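Local coordinates for protein peptidoglycan glycosyltransferase (Burkholderia ambifaria, PDB 5UY7) that belongs to the penicillin-binding proteins and carries a domain of the beta-lactamase-like superfamily, at residues M484-N489 / L527-N532; A451-Y456 / A518-T523; E439-P444 / G459-T464. All blocks are in the same frame, centred on the assembly; numbering follows the deposited sequence. Where two conformers were deposited one is given.

Contact 1 of 3, residues M484-N489 / L527-N532; sequences MAPMPN and LNVPPN
The carboxamide of Asn532 is set between its own backbone N and carbonyl carbon (chi1 71°), and from there ND2 reaches across to the main chain of Met487; Val529, with CG1 extended anti to its N, turns that methyl to the ring of Pro486. These two meetings make up the contact. In the first, Asn532 ND2 gives a hydrogen bond to Met487 O, 2.7 Å away. The oxygen is met almost head-on, with a C=O...N angle of 173°, and it lies practically in the plane of the amide. The N-H itself is less well aimed, bent to 133°. The carbonyl belongs to the peptide leading into Pro488, which is cis, as is the one before Pro486. Asn532 OD1 accepts from Arg457 N, and with partners at both ends the amide is fixed in its rotation.

The second meeting is apolar. Pro486 CG lies 3.9 Å from Val529 CG1, the ring and the valine branch meeting at a slant, while Pro486 CB sits 4.2 Å from Asn532 ND2 and so lines the flank of the polar bond. The interface is small, 142 Å² over both sides, and only partly buried.

Behind Val529 the chain has just left helix 509-526 through a Schellman motif, with Asn528 at positive phi as C-prime and Val529 N bonded to Met524 O. Met524 of that helix also packs on both Pro486 and Val529. On its other flank, the loop sends the Met487 side chain to Arg435 and Glu439 of helix 428-442. The contact thus ties the tail after helix 509-526 to the loop that follows strand 477-485.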
loop_
_atom_site.group_PDB
_atom_site.type_symbol
_atom_site.label_atom_id
_atom_site.label_comp_id
_atom_site.label_asym_id
_atom_site.label_seq_id
_atom_site.Cartn_x
_atom_site.Cartn_y
_atom_site.Cartn_z
ATOM N N MET A 484 -2.627 -2.501 -7.056
ATOM C CA MET A 484 -3.950 -2.466 -7.681
ATOM C C MET A 484 -3.798 -2.777 -9.162
ATOM O O MET A 484 -2.714 -2.637 -9.729
ATOM C CB MET A 484 -4.613 -1.099 -7.459
ATOM C CG MET A 484 -3.807 0.066 -8.083
ATOM S SD MET A 484 -4.290 1.709 -7.495
ATOM C CE MET A 484 -3.646 1.626 -5.809
ATOM N N ALA A 485 -4.889 -3.237 -9.782
ATOM C CA ALA A 485 -4.830 -3.727 -11.155
ATOM C C ALA A 485 -6.228 -3.696 -11.751
ATOM O O ALA A 485 -7.196 -3.945 -11.035
ATOM C CB ALA A 485 -4.281 -5.163 -11.205
ATOM N N PRO A 486 -6.367 -3.420 -13.049
ATOM C CA PRO A 486 -5.331 -2.990 -13.985
ATOM C C PRO A 486 -5.312 -1.474 -14.027
ATOM O O PRO A 486 -6.349 -0.851 -13.823
ATOM C CB PRO A 486 -5.803 -3.574 -15.318
ATOM C CG PRO A 486 -7.298 -3.540 -15.221
ATOM C CD PRO A 486 -7.644 -3.682 -13.743
ATOM N N MET A 487 -4.180 -0.893 -14.305
ATOM C CA MET A 487 -4.160 0.541 -14.510
ATOM C C MET A 487 -4.635 0.855 -15.927
ATOM O O MET A 487 -4.504 0.020 -16.834
ATOM C CB MET A 487 -2.749 1.073 -14.289
ATOM C CG MET A 487 -2.191 0.774 -12.902
ATOM S SD MET A 487 -3.062 1.692 -11.613
ATOM C CE MET A 487 -1.763 1.752 -10.362
ATOM N N PRO A 488 -5.176 2.063 -16.160
ATOM C CA PRO A 488 -5.267 3.174 -15.203
ATOM C C PRO A 488 -6.521 3.184 -14.343
ATOM O O PRO A 488 -6.625 4.040 -13.459
ATOM C CB PRO A 488 -5.275 4.388 -16.107
ATOM C CG PRO A 488 -6.066 3.913 -17.282
ATOM C CD PRO A 488 -5.657 2.465 -17.492
ATOM N N ASN A 489 -7.459 2.269 -14.593
ATOM C CA ASN A 489 -8.733 2.231 -13.873
ATOM C C ASN A 489 -8.853 0.892 -13.157
ATOM O O ASN A 489 -9.494 -0.043 -13.662
ATOM C CB ASN A 489 -9.904 2.462 -14.824
ATOM C CG ASN A 489 -9.829 3.813 -15.498
ATOM O OD1 ASN A 489 -9.567 4.827 -14.848
ATOM N ND2 ASN A 489 -10.024 3.831 -16.806
ATOM N N LEU A 527 -11.407 -13.170 -13.971
ATOM C CA LEU A 527 -12.479 -12.203 -14.185
ATOM C C LEU A 527 -12.607 -11.762 -15.634
ATOM O O LEU A 527 -13.394 -10.853 -15.919
ATOM C CB LEU A 527 -12.258 -10.975 -13.305
ATOM C CG LEU A 527 -12.316 -11.279 -11.813
ATOM C CD1 LEU A 527 -12.054 -10.017 -11.019
ATOM C CD2 LEU A 527 -13.659 -11.905 -11.436
ATOM N N ASN A 528 -11.856 -12.381 -16.548
ATOM C CA ASN A 528 -11.900 -12.057 -17.978
ATOM C C ASN A 528 -11.496 -10.617 -18.261
ATOM O O ASN A 528 -11.955 -10.024 -19.241
ATOM C CB ASN A 528 -13.282 -12.332 -18.581
ATOM C CG ASN A 528 -13.694 -13.776 -18.457
ATOM O OD1 ASN A 528 -12.895 -14.692 -18.676
ATOM N ND2 ASN A 528 -14.970 -13.998 -18.141
ATOM N N VAL A 529 -10.644 -10.046 -17.421
ATOM C CA VAL A 529 -10.131 -8.703 -17.723
ATOM C C VAL A 529 -9.203 -8.799 -18.924
ATOM O O VAL A 529 -8.264 -9.611 -18.913
ATOM C CB VAL A 529 -9.400 -8.129 -16.521
ATOM C CG1 VAL A 529 -8.820 -6.756 -16.877
ATOM C CG2 VAL A 529 -10.331 -8.068 -15.314
ATOM N N PRO A 530 -9.425 -8.029 -19.982
ATOM C CA PRO A 530 -8.553 -8.130 -21.145
ATOM C C PRO A 530 -7.164 -7.623 -20.803
ATOM O O PRO A 530 -7.025 -6.593 -20.127
ATOM C CB PRO A 530 -9.235 -7.227 -22.187
ATOM C CG PRO A 530 -10.605 -6.938 -21.642
ATOM C CD PRO A 530 -10.478 -7.017 -20.157
ATOM N N PRO A 531 -6.123 -8.331 -21.236
ATOM C CA PRO A 531 -4.764 -7.798 -21.105
ATOM C C PRO A 531 -4.679 -6.422 -21.740
ATOM O O PRO A 531 -5.315 -6.150 -22.763
ATOM C CB PRO A 531 -3.906 -8.821 -21.858
ATOM C CG PRO A 531 -4.707 -10.092 -21.794
ATOM C CD PRO A 531 -6.137 -9.653 -21.886
ATOM N N ASN A 532 -3.898 -5.538 -21.118
ATOM C CA ASN A 532 -3.742 -4.194 -21.659
ATOM C C ASN A 532 -2.281 -3.768 -21.716
ATOM O O ASN A 532 -1.989 -2.568 -21.825
ATOM C CB ASN A 532 -4.592 -3.179 -20.883
ATOM C CG ASN A 532 -4.062 -2.894 -19.495
ATOM O OD1 ASN A 532 -3.247 -3.635 -18.960
ATOM N ND2 ASN A 532 -4.542 -1.798 -18.895
#

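Contact 2 of 3, residues A451-Y456 / A518-T523; sequences AAVPGY and AIAGDT
Van der Waals packing does the work between these segments, and Val453 carries it with both methyls. Its CG1, anti to the backbone N (chi1 175°), presses onto the bare backbone of the helix at Gly521, 3.6 Å from CA and 4.0 Å from N of that residue. The other branch, CG2, meets Ala520 CB at 4.2 Å. Ala520 and Gly521 in succession keep the helix surface low at this point, and the valine comes in close to the main chain, with both of its partners buried.

Within each segment, hydrogen bonds fix the local shape. In the loop, a type II turn runs from Val453 to Tyr456, closed by Tyr456 N to Val453 O at 3.0 Å, with Gly455 in the third position at a positive phi of 94°. In the helix, Ile519 O takes two donors from opposite faces of its plane: Thr523 N at 2.9 Å and Thr523 OG1 at 2.8 Å. The hydroxyl comes in tilted 30° from that plane. Just before the helical segment, Ser517 OG bonds to Ala452 O, a polar link from helix to loop beside the valine.

The CB of Asp522 points away from the loop; its carboxylate makes a salt bridge to Arg525, which also touches Tyr456, and OD2 bonds to Asn210 of helix 201-217. Ile519 and Thr523 cover strand 492-499. The first and last helices of the modelled chain, 201-217 and 509-526, packed together on an antiparallel sheet are characteristic of the penicillin-binding protein and serine beta-lactamase fold, and here the loop leading to strand 459-466 lies against the second of them.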
loop_
_atom_site.group_PDB
_atom_site.type_symbol
_atom_site.label_atom_id
_atom_site.label_comp_id
_atom_site.label_asym_id
_atom_site.label_seq_id
_atom_site.Cartn_x
_atom_site.Cartn_y
_atom_site.Cartn_z
ATOM N N ALA A 451 7.077 -7.430 -8.921
ATOM C CA ALA A 451 5.636 -7.290 -8.756
ATOM C C ALA A 451 4.920 -7.023 -10.068
ATOM O O ALA A 451 3.688 -6.941 -10.080
ATOM C CB ALA A 451 5.322 -6.174 -7.757
ATOM N N ALA A 452 5.654 -6.875 -11.164
ATOM C CA ALA A 452 5.029 -6.731 -12.468
ATOM C C ALA A 452 4.170 -7.951 -12.784
ATOM O O ALA A 452 4.463 -9.070 -12.353
ATOM C CB ALA A 452 6.088 -6.564 -13.552
ATOM N N VAL A 453 3.120 -7.718 -13.567
ATOM C CA VAL A 453 2.166 -8.751 -13.978
ATOM C C VAL A 453 2.166 -8.832 -15.497
ATOM O O VAL A 453 1.646 -7.922 -16.164
ATOM C CB VAL A 453 0.753 -8.439 -13.447
ATOM C CG1 VAL A 453 -0.256 -9.447 -13.982
ATOM C CG2 VAL A 453 0.738 -8.386 -11.927
ATOM N N PRO A 454 2.728 -9.884 -16.089
ATOM C CA PRO A 454 2.756 -9.983 -17.554
ATOM C C PRO A 454 1.363 -9.825 -18.148
ATOM O O PRO A 454 0.408 -10.498 -17.738
ATOM C CB PRO A 454 3.326 -11.385 -17.799
ATOM C CG PRO A 454 4.171 -11.649 -16.568
ATOM C CD PRO A 454 3.421 -11.007 -15.432
ATOM N N GLY A 455 1.245 -8.895 -19.099
ATOM C CA GLY A 455 -0.005 -8.651 -19.789
ATOM C C GLY A 455 -0.874 -7.551 -19.210
ATOM O O GLY A 455 -1.863 -7.172 -19.852
ATOM N N TYR A 456 -0.557 -7.035 -18.026
ATOM C CA TYR A 456 -1.430 -6.067 -17.370
ATOM C C TYR A 456 -0.625 -4.918 -16.798
ATOM O O TYR A 456 0.385 -5.138 -16.125
ATOM C CB TYR A 456 -2.232 -6.724 -16.240
ATOM C CG TYR A 456 -3.205 -7.751 -16.739
ATOM C CD1 TYR A 456 -4.476 -7.378 -17.156
ATOM C CD2 TYR A 456 -2.850 -9.092 -16.825
ATOM C CE1 TYR A 456 -5.367 -8.305 -17.622
ATOM C CE2 TYR A 456 -3.741 -10.040 -17.303
ATOM C CZ TYR A 456 -5.003 -9.637 -17.696
ATOM O OH TYR A 456 -5.901 -10.567 -18.162
ATOM N N ALA A 518 1.241 -12.796 -8.722
ATOM C CA ALA A 518 0.503 -14.017 -9.014
ATOM C C ALA A 518 -0.979 -13.846 -8.708
ATOM O O ALA A 518 -1.839 -14.207 -9.517
ATOM C CB ALA A 518 1.096 -15.183 -8.219
ATOM N N ILE A 519 -1.303 -13.281 -7.546
ATOM C CA ILE A 519 -2.709 -13.141 -7.188
ATOM C C ILE A 519 -3.399 -12.145 -8.107
ATOM O O ILE A 519 -4.517 -12.386 -8.572
ATOM C CB ILE A 519 -2.856 -12.751 -5.710
ATOM C CG1 ILE A 519 -2.381 -13.907 -4.834
ATOM C CG2 ILE A 519 -4.303 -12.346 -5.423
ATOM C CD1 ILE A 519 -2.340 -13.582 -3.329
ATOM N N ALA A 520 -2.757 -10.999 -8.367
ATOM C CA ALA A 520 -3.366 -9.996 -9.236
ATOM C C ALA A 520 -3.586 -10.546 -10.642
ATOM O O ALA A 520 -4.673 -10.406 -11.215
ATOM C CB ALA A 520 -2.492 -8.740 -9.281
ATOM N N GLY A 521 -2.557 -11.165 -11.218
ATOM C CA GLY A 521 -2.693 -11.701 -12.565
ATOM C C GLY A 521 -3.712 -12.823 -12.650
ATOM O O GLY A 521 -4.538 -12.863 -13.571
ATOM N N ASP A 522 -3.659 -13.755 -11.695
ATOM C CA ASP A 522 -4.610 -14.862 -11.702
ATOM C C ASP A 522 -6.032 -14.341 -11.575
ATOM O O ASP A 522 -6.956 -14.888 -12.195
ATOM C CB ASP A 522 -4.318 -15.847 -10.570
ATOM C CG ASP A 522 -3.076 -16.690 -10.804
ATOM O OD1 ASP A 522 -2.468 -16.621 -11.897
ATOM O OD2 ASP A 522 -2.713 -17.453 -9.883
ATOM N N THR A 523 -6.228 -13.306 -10.750
ATOM C CA THR A 523 -7.560 -12.735 -10.570
ATOM C C THR A 523 -8.030 -12.017 -11.829
ATOM O O THR A 523 -9.184 -12.191 -12.240
ATOM C CB THR A 523 -7.572 -11.788 -9.364
ATOM O OG1 THR A 523 -7.238 -12.534 -8.190
ATOM C CG2 THR A 523 -8.954 -11.162 -9.180
#

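Contact 3 of 3, residues E439-P444 / G459-T464; sequences ETVVAP and GGKSGT. With SO4 (sulfate ion), chain B.
Val441 CB and both its methyls lie beyond the oxygen end of the Gly460 carbonyl, and its side chain crosses that of Lys461 at about a right angle. They meet the oxygen from one side: Val441 CG1 is 3.3 Å from Gly460 O and Val441 CG2 3.5 Å from it. The lysine starts away from the helix but folds back at chi2 (-60°) and chi3 (-76°), which brings Lys461 CD across Val441 CG2 at 4.0 Å while NZ goes on to Ser324 OG. Toward the start of the strand the backbones come close, Glu439 N lying 4.0 Å from Gly459 CA; the Glu439 carboxylate is held by a salt bridge to Arg457.

Further along the strand, Ser462 OG bonds to sulfate O1 at 3.0 Å in one of two deposited conformers, a bond that is doubtful for the other, and Thr464 OG1 reaches O3 weakly. Ser270 OG also holds this ion. Lys-Ser-Gly on this strand, with Ser270 and Ser324 as neighbours, is consistent with the KTG-type motif of a penicillin-binding active site. Chemically, Val441 offers Gly460 O only hydrocarbon, and this oxygen is buried with no polar partner in the model, while the lysine amine is left to the pocket side.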
loop_
_atom_site.group_PDB
_atom_site.type_symbol
_atom_site.label_atom_id
_atom_site.label_comp_id
_atom_site.label_asym_id
_atom_site.label_seq_id
_atom_site.Cartn_x
_atom_site.Cartn_y
_atom_site.Cartn_z
ATOM N N GLU A 439 2.666 2.798 -11.230
ATOM C CA GLU A 439 3.080 1.934 -12.335
ATOM C C GLU A 439 4.591 1.936 -12.511
ATOM O O GLU A 439 5.170 0.918 -12.919
ATOM C CB GLU A 439 2.434 2.373 -13.649
ATOM C CG GLU A 439 0.954 2.177 -13.733
ATOM C CD GLU A 439 0.431 2.395 -15.154
ATOM O OE1 GLU A 439 0.850 1.658 -16.070
ATOM O OE2 GLU A 439 -0.363 3.335 -15.339
ATOM N N THR A 440 5.253 3.077 -12.252
ATOM C CA THR A 440 6.697 3.127 -12.473
ATOM C C THR A 440 7.453 2.255 -11.482
ATOM O O THR A 440 8.606 1.895 -11.746
ATOM C CB THR A 440 7.236 4.568 -12.410
ATOM O OG1 THR A 440 7.236 5.054 -11.055
ATOM C CG2 THR A 440 6.412 5.502 -13.313
ATOM N N VAL A 441 6.816 1.888 -10.367
ATOM C CA VAL A 441 7.471 1.085 -9.336
ATOM C C VAL A 441 7.840 -0.293 -9.872
ATOM O O VAL A 441 8.873 -0.861 -9.500
ATOM C CB VAL A 441 6.553 0.973 -8.104
ATOM C CG1 VAL A 441 7.124 -0.023 -7.103
ATOM C CG2 VAL A 441 6.338 2.342 -7.457
ATOM N N VAL A 442 6.999 -0.860 -10.742
ATOM C CA VAL A 442 7.203 -2.225 -11.220
ATOM C C VAL A 442 7.809 -2.271 -12.618
ATOM O O VAL A 442 8.146 -3.366 -13.100
ATOM C CB VAL A 442 5.885 -3.032 -11.190
ATOM C CG1 VAL A 442 5.279 -2.989 -9.798
ATOM C CG2 VAL A 442 4.914 -2.510 -12.247
ATOM N N ALA A 443 7.949 -1.117 -13.292
ATOM C CA ALA A 443 8.578 -0.996 -14.596
ATOM C C ALA A 443 10.088 -0.873 -14.444
ATOM O O ALA A 443 10.589 -0.586 -13.353
ATOM C CB ALA A 443 8.021 0.228 -15.322
ATOM N N PRO A 444 10.855 -1.087 -15.519
ATOM C CA PRO A 444 12.296 -0.832 -15.440
ATOM C C PRO A 444 12.561 0.568 -14.909
ATOM O O PRO A 444 11.886 1.530 -15.285
ATOM C CB PRO A 444 12.761 -0.988 -16.892
ATOM C CG PRO A 444 11.770 -1.935 -17.492
ATOM C CD PRO A 444 10.458 -1.621 -16.836
ATOM N N GLY A 459 0.282 -1.414 -10.497
ATOM C CA GLY A 459 1.172 -0.586 -9.702
ATOM C C GLY A 459 0.933 -0.856 -8.237
ATOM O O GLY A 459 -0.130 -1.344 -7.842
ATOM N N GLY A 460 1.935 -0.527 -7.431
ATOM C CA GLY A 460 1.834 -0.747 -6.000
ATOM C C GLY A 460 3.155 -0.432 -5.326
ATOM O O GLY A 460 4.075 0.107 -5.947
ATOM N N LYS A 461 3.232 -0.791 -4.044
ATOM C CA LYS A 461 4.424 -0.524 -3.250
ATOM C C LYS A 461 4.746 -1.683 -2.326
ATOM O O LYS A 461 3.851 -2.272 -1.710
ATOM C CB LYS A 461 4.260 0.729 -2.376
ATOM C CG LYS A 461 4.639 2.018 -3.031
ATOM C CD LYS A 461 6.087 2.046 -3.476
ATOM C CE LYS A 461 7.047 2.242 -2.330
ATOM N NZ LYS A 461 8.431 2.070 -2.814
ATOM N N SER A 462 6.039 -1.962 -2.206
ATOM C CA SER A 462 6.557 -2.890 -1.215
ATOM C C SER A 462 6.923 -2.142 0.060
ATOM O O SER A 462 7.186 -0.934 0.049
ATOM C CB SER A 462 7.789 -3.622 -1.750
ATOM O OG SER A 462 8.879 -2.729 -1.888
ATOM N N GLY A 463 6.931 -2.876 1.164
ATOM C CA GLY A 463 7.379 -2.335 2.437
ATOM C C GLY A 463 7.930 -3.457 3.285
ATOM O O GLY A 463 7.521 -4.614 3.153
ATOM N N THR A 464 8.878 -3.115 4.160
ATOM C CA THR A 464 9.481 -4.098 5.049
ATOM C C THR A 464 9.435 -3.595 6.484
ATOM O O THR A 464 9.732 -2.429 6.753
ATOM C CB THR A 464 10.934 -4.398 4.657
ATOM O OG1 THR A 464 11.722 -3.213 4.807
ATOM C CG2 THR A 464 11.014 -4.865 3.218
HETATM S S SO4 B . 11.401 -1.646 0.915
HETATM O O1 SO4 B . 10.310 -2.600 0.695
HETATM O O2 SO4 B . 11.931 -1.198 -0.367
HETATM O O3 SO4 B . 12.454 -2.319 1.672
HETATM O O4 SO4 B . 10.972 -0.479 1.675
#

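In the fold
Contacts 1 and 3 use neighbouring strands of the antiparallel sheet, 477-485 and 459-466; contact 2 packs the loop before strand 459-466 on helix 509-526. Contacts 1 and 2 have centres about 9 Å apart and join directly: Tyr456 OH pairs with Val529 O at 2.7 Å, and Asn532 N with Gly455 O at 2.9 Å. Contact 3 is about 13 Å from contact 2, centre to centre, touching it where Ala451 CB meets Val442 CG1 at 3.8 Å. It is about 16 Å from contact 1, linked by Met484 N to Gly459 O at 2.9 Å. Contact 3 alone among them includes the sulfate and the probable active-site strand; the other two lie toward that strand's start.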